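Local coordinates for protein ORF 37 (Human herpesvirus 8 type M, PDB 3FHD) that cuts single- and double-stranded DNA as an endonuclease and exonuclease, processing branched viral DNA into unit-length genomes for packaging, at residues Met230-Leu242 with Leu401-Asp413. Numbering follows the deposited sequence.
Sequences MQSPQNGIFGVSL and LQSSIVEEYIGLD. With SO4 (sulfate ion), chain B.
Ile405 and Val240 meet where helix 394-412 lies across a beta hairpin, strands 230-231 and 238-240, in this nuclease of the PD-(D/E)XK superfamily. Strand 238-240 and helix 401-412 run nearly perpendicular, at 96° with axes 8.0 Å apart, and this end of the contact is packed hydrocarbon. Val240 straddles one helical turn: CG1 rests on the CA of Gln402 and the CG of Leu401, while CG2 lies 3.9 Å from Ile405 CB. Ile405 extends its CD1 to 3.6 Å from Ser232 CB at the start of the hairpin loop, its CG2 turning back toward Met230.

Tyr409 covers the other strand. Its hydroxyl donates a 2.6 Å hydrogen bond to Gln231 O, which lies in the plane of the ring at its edge. Met230 SD stands above the ring face, 4.9 Å from the centroid and 19° off its normal, a rather distant Met-aromatic contact.

Toward Gln234 the character changes to polar and partly exposed. With CG anti to the backbone N (chi1 -176°) and the chain extended beyond it, Glu408 reaches the loop, where its OE2 accepts from both Ser232 OG and Gln234 N. Glu408 OE1 takes a hydrogen bond from a water, whose link to Asn235 is weak; Arg137 holds the amide oxygen of Gln234. The two donors on OE2, with the water on OE1, would be expected to stabilise the carboxylate charge.

Near the magnesium site, Gln402 hydrogen-bonds through NE2 to Glu266, a metal ligand, thereby linking the helix to the metal site. On the hairpin, Ser241 binds a sulfate, probably from the crystallisation liquor, its OG donating to sulfate O4 at 2.8 Å.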
loop_
_atom_site.group_PDB
_atom_site.type_symbol
_atom_site.label_atom_id
_atom_site.label_comp_id
_atom_site.label_asym_id
_atom_site.label_seq_id
_atom_site.Cartn_x
_atom_site.Cartn_y
_atom_site.Cartn_z
ATOM N N MET A 230 -5.239 6.316 -0.677
ATOM C CA MET A 230 -6.253 6.565 0.332
ATOM C C MET A 230 -5.619 7.234 1.537
ATOM O O MET A 230 -5.014 6.542 2.362
ATOM C CB MET A 230 -6.864 5.241 0.771
ATOM C CG MET A 230 -7.730 4.666 -0.345
ATOM S SD MET A 230 -8.318 2.975 -0.205
ATOM C CE MET A 230 -7.042 2.178 0.695
ATOM N N GLN A 231 -5.792 8.554 1.653
ATOM C CA GLN A 231 -5.323 9.304 2.813
ATOM C C GLN A 231 -6.274 8.974 4.006
ATOM O O GLN A 231 -7.473 8.677 3.787
ATOM C CB GLN A 231 -5.382 10.804 2.502
ATOM C CG GLN A 231 -4.567 11.220 1.265
ATOM C CD GLN A 231 -4.901 12.637 0.790
ATOM O OE1 GLN A 231 -4.206 13.601 1.140
ATOM N NE2 GLN A 231 -5.968 12.765 -0.012
ATOM N N SER A 232 -5.773 9.012 5.236
ATOM C CA SER A 232 -6.633 8.975 6.424
ATOM C C SER A 232 -7.472 10.256 6.575
ATOM O O SER A 232 -6.923 11.336 6.786
ATOM C CB SER A 232 -5.822 8.751 7.724
ATOM O OG SER A 232 -6.637 9.087 8.866
ATOM N N PRO A 233 -8.823 10.150 6.512
ATOM C CA PRO A 233 -9.624 11.374 6.707
ATOM C C PRO A 233 -9.636 11.862 8.154
ATOM O O PRO A 233 -9.994 13.013 8.408
ATOM C CB PRO A 233 -11.032 10.955 6.253
ATOM C CG PRO A 233 -11.053 9.431 6.466
ATOM C CD PRO A 233 -9.650 8.976 6.186
ATOM N N GLN A 234 -9.266 11.006 9.100
ATOM C CA GLN A 234 -9.358 11.381 10.502
ATOM C C GLN A 234 -8.114 12.117 10.993
ATOM O O GLN A 234 -8.224 12.961 11.859
ATOM C CB GLN A 234 -9.647 10.167 11.376
ATOM C CG GLN A 234 -11.040 9.537 11.146
ATOM C CD GLN A 234 -12.173 10.492 11.509
ATOM O OE1 GLN A 234 -12.291 11.596 10.957
ATOM N NE2 GLN A 234 -13.010 10.074 12.439
ATOM N N ASN A 235 -6.956 11.845 10.381
ATOM C CA ASN A 235 -5.702 12.531 10.801
ATOM C C ASN A 235 -4.895 13.239 9.707
ATOM O O ASN A 235 -4.156 14.194 9.990
ATOM C CB ASN A 235 -4.814 11.571 11.612
ATOM C CG ASN A 235 -4.512 10.282 10.871
ATOM O OD1 ASN A 235 -3.877 10.293 9.818
ATOM N ND2 ASN A 235 -4.974 9.159 11.426
ATOM N N GLY A 236 -5.023 12.782 8.469
ATOM C CA GLY A 236 -4.246 13.337 7.364
ATOM C C GLY A 236 -2.727 13.102 7.407
ATOM O O GLY A 236 -2.006 13.713 6.633
ATOM N N ILE A 237 -2.246 12.200 8.273
ATOM C CA ILE A 237 -0.793 11.892 8.362
ATOM C C ILE A 237 -0.432 10.503 7.843
ATOM O O ILE A 237 0.725 10.237 7.497
ATOM C CB ILE A 237 -0.217 12.134 9.786
ATOM C CG1 ILE A 237 -0.624 11.016 10.761
ATOM C CG2 ILE A 237 -0.672 13.458 10.328
ATOM C CD1 ILE A 237 0.175 11.053 12.079
ATOM N N PHE A 238 -1.435 9.628 7.766
ATOM C CA PHE A 238 -1.250 8.275 7.233
ATOM C C PHE A 238 -2.020 8.093 5.908
ATOM O O PHE A 238 -3.009 8.774 5.639
ATOM C CB PHE A 238 -1.741 7.186 8.180
ATOM C CG PHE A 238 -1.060 7.143 9.513
ATOM C CD1 PHE A 238 0.279 6.758 9.604
ATOM C CD2 PHE A 238 -1.791 7.422 10.711
ATOM C CE1 PHE A 238 0.922 6.676 10.865
ATOM C CE2 PHE A 238 -1.150 7.334 11.982
ATOM C CZ PHE A 238 0.205 6.984 12.040
ATOM N N GLY A 239 -1.554 7.142 5.093
ATOM C CA GLY A 239 -2.261 6.775 3.875
ATOM C C GLY A 239 -1.665 5.522 3.261
ATOM O O GLY A 239 -0.499 5.178 3.521
ATOM N N VAL A 240 -2.449 4.844 2.434
ATOM C CA VAL A 240 -2.021 3.639 1.752
ATOM C C VAL A 240 -2.560 3.584 0.308
ATOM O O VAL A 240 -3.562 4.261 -0.046
ATOM C CB VAL A 240 -2.463 2.337 2.488
ATOM C CG1 VAL A 240 -2.036 2.331 3.970
ATOM C CG2 VAL A 240 -3.955 2.153 2.422
ATOM N N SER A 241 -1.904 2.792 -0.534
ATOM C CA SER A 241 -2.620 2.305 -1.717
ATOM C C SER A 241 -2.680 0.775 -1.554
ATOM O O SER A 241 -1.817 0.176 -0.885
ATOM C CB SER A 241 -1.947 2.714 -3.040
ATOM O OG SER A 241 -0.626 2.226 -3.075
ATOM N N LEU A 242 -3.705 0.146 -2.104
ATOM C CA LEU A 242 -3.807 -1.282 -2.011
ATOM C C LEU A 242 -3.460 -1.926 -3.346
ATOM O O LEU A 242 -3.667 -1.320 -4.389
ATOM C CB LEU A 242 -5.217 -1.680 -1.617
ATOM C CG LEU A 242 -5.830 -1.088 -0.314
ATOM C CD1 LEU A 242 -7.265 -1.543 -0.152
ATOM C CD2 LEU A 242 -5.014 -1.462 0.936
ATOM N N LEU A 401 -0.766 -1.224 8.571
ATOM C CA LEU A 401 -1.315 0.104 8.208
ATOM C C LEU A 401 -2.467 0.069 7.179
ATOM O O LEU A 401 -3.419 0.840 7.299
ATOM C CB LEU A 401 -0.227 1.087 7.757
ATOM C CG LEU A 401 -0.687 2.551 7.583
ATOM C CD1 LEU A 401 -1.169 3.178 8.952
ATOM C CD2 LEU A 401 0.439 3.433 6.948
ATOM N N GLN A 402 -2.374 -0.796 6.159
ATOM C CA GLN A 402 -3.457 -0.952 5.211
ATOM C C GLN A 402 -4.722 -1.415 5.933
ATOM O O GLN A 402 -5.816 -0.931 5.605
ATOM C CB GLN A 402 -3.122 -1.939 4.075
ATOM C CG GLN A 402 -1.909 -1.568 3.275
ATOM C CD GLN A 402 -1.525 -2.611 2.231
ATOM O OE1 GLN A 402 -2.229 -3.592 2.017
ATOM N NE2 GLN A 402 -0.404 -2.383 1.590
ATOM N N SER A 403 -4.614 -2.313 6.910
ATOM C CA SER A 403 -5.797 -2.695 7.669
ATOM C C SER A 403 -6.442 -1.507 8.424
ATOM O O SER A 403 -7.661 -1.379 8.461
ATOM C CB SER A 403 -5.549 -3.887 8.665
ATOM O OG SER A 403 -4.771 -3.492 9.795
ATOM N N SER A 404 -5.620 -0.650 9.023
ATOM C CA SER A 404 -6.102 0.500 9.792
ATOM C C SER A 404 -6.852 1.497 8.888
ATOM O O SER A 404 -7.931 2.005 9.282
ATOM C CB SER A 404 -4.907 1.209 10.452
ATOM O OG SER A 404 -4.364 0.344 11.441
ATOM N N ILE A 405 -6.307 1.742 7.691
ATOM C CA ILE A 405 -6.939 2.658 6.737
ATOM C C ILE A 405 -8.222 2.062 6.162
ATOM O O ILE A 405 -9.247 2.748 6.114
ATOM C CB ILE A 405 -6.012 3.153 5.614
ATOM C CG1 ILE A 405 -4.848 4.010 6.184
ATOM C CG2 ILE A 405 -6.837 3.863 4.470
ATOM C CD1 ILE A 405 -5.307 5.220 6.967
ATOM N N VAL A 406 -8.180 0.800 5.742
ATOM C CA VAL A 406 -9.415 0.109 5.283
ATOM C C VAL A 406 -10.543 0.153 6.330
ATOM O O VAL A 406 -11.720 0.401 6.024
ATOM C CB VAL A 406 -9.128 -1.366 4.863
ATOM C CG1 VAL A 406 -10.439 -2.107 4.643
ATOM C CG2 VAL A 406 -8.346 -1.414 3.577
ATOM N N GLU A 407 -10.200 -0.156 7.585
ATOM C CA GLU A 407 -11.195 -0.173 8.660
ATOM C C GLU A 407 -11.739 1.201 9.058
ATOM O O GLU A 407 -12.919 1.327 9.406
ATOM C CB GLU A 407 -10.665 -0.971 9.852
ATOM C CG GLU A 407 -10.655 -2.477 9.527
ATOM C CD GLU A 407 -9.673 -3.288 10.357
ATOM O OE1 GLU A 407 -9.256 -2.794 11.447
ATOM O OE2 GLU A 407 -9.320 -4.420 9.908
ATOM N N GLU A 408 -10.887 2.214 8.957
ATOM C CA GLU A 408 -11.289 3.632 9.090
ATOM C C GLU A 408 -12.345 4.022 8.040
ATOM O O GLU A 408 -13.379 4.583 8.402
ATOM C CB GLU A 408 -10.037 4.533 8.999
ATOM C CG GLU A 408 -10.258 6.077 9.220
ATOM C CD GLU A 408 -8.925 6.853 9.063
ATOM O OE1 GLU A 408 -7.879 6.196 9.014
ATOM O OE2 GLU A 408 -8.894 8.112 8.987
ATOM N N TYR A 409 -12.105 3.701 6.767
ATOM C CA TYR A 409 -13.053 4.012 5.682
ATOM C C TYR A 409 -14.385 3.240 5.867
ATOM O O TYR A 409 -15.464 3.811 5.747
ATOM C CB TYR A 409 -12.435 3.661 4.324
ATOM C CG TYR A 409 -11.499 4.710 3.719
ATOM C CD1 TYR A 409 -11.773 5.256 2.450
ATOM C CD2 TYR A 409 -10.385 5.182 4.402
ATOM C CE1 TYR A 409 -10.905 6.213 1.861
ATOM C CE2 TYR A 409 -9.521 6.174 3.831
ATOM C CZ TYR A 409 -9.795 6.687 2.557
ATOM O OH TYR A 409 -8.946 7.619 1.949
ATOM N N ILE A 410 -14.309 1.948 6.178
ATOM C CA ILE A 410 -15.514 1.164 6.513
ATOM C C ILE A 410 -16.309 1.803 7.675
ATOM O O ILE A 410 -17.532 1.734 7.692
ATOM C CB ILE A 410 -15.138 -0.305 6.880
ATOM C CG1 ILE A 410 -14.704 -1.045 5.639
ATOM C CG2 ILE A 410 -16.355 -1.057 7.564
ATOM C CD1 ILE A 410 -14.008 -2.373 5.924
ATOM N N GLY A 411 -15.595 2.388 8.648
ATOM C CA GLY A 411 -16.193 3.015 9.841
ATOM C C GLY A 411 -16.943 4.289 9.488
ATOM O O GLY A 411 -17.984 4.602 10.091
ATOM N N LEU A 412 -16.432 5.016 8.501
ATOM C CA LEU A 412 -17.040 6.256 8.017
ATOM C C LEU A 412 -18.116 6.052 6.946
ATOM O O LEU A 412 -18.929 6.948 6.744
ATOM C CB LEU A 412 -15.973 7.234 7.495
ATOM C CG LEU A 412 -15.110 7.890 8.567
ATOM C CD1 LEU A 412 -13.801 8.427 8.025
ATOM C CD2 LEU A 412 -15.950 9.001 9.288
ATOM N N ASP A 413 -18.128 4.895 6.291
ATOM C CA ASP A 413 -19.159 4.553 5.293
ATOM C C ASP A 413 -20.554 4.665 5.918
ATOM O O ASP A 413 -20.748 4.258 7.050
ATOM C CB ASP A 413 -18.985 3.101 4.797
ATOM C CG ASP A 413 -17.995 2.960 3.620
ATOM O OD1 ASP A 413 -17.630 3.986 3.014
ATOM O OD2 ASP A 413 -17.590 1.802 3.284
HETATM S S SO4 B . 1.880 2.333 -0.174
HETATM O O1 SO4 B . 3.035 3.020 0.381
HETATM O O2 SO4 B . 2.260 0.956 -0.505
HETATM O O3 SO4 B . 0.868 2.346 0.862
HETATM O O4 SO4 B . 1.355 3.083 -1.286
HETATM O O HOH W 1 -5.061 5.970 10.342
#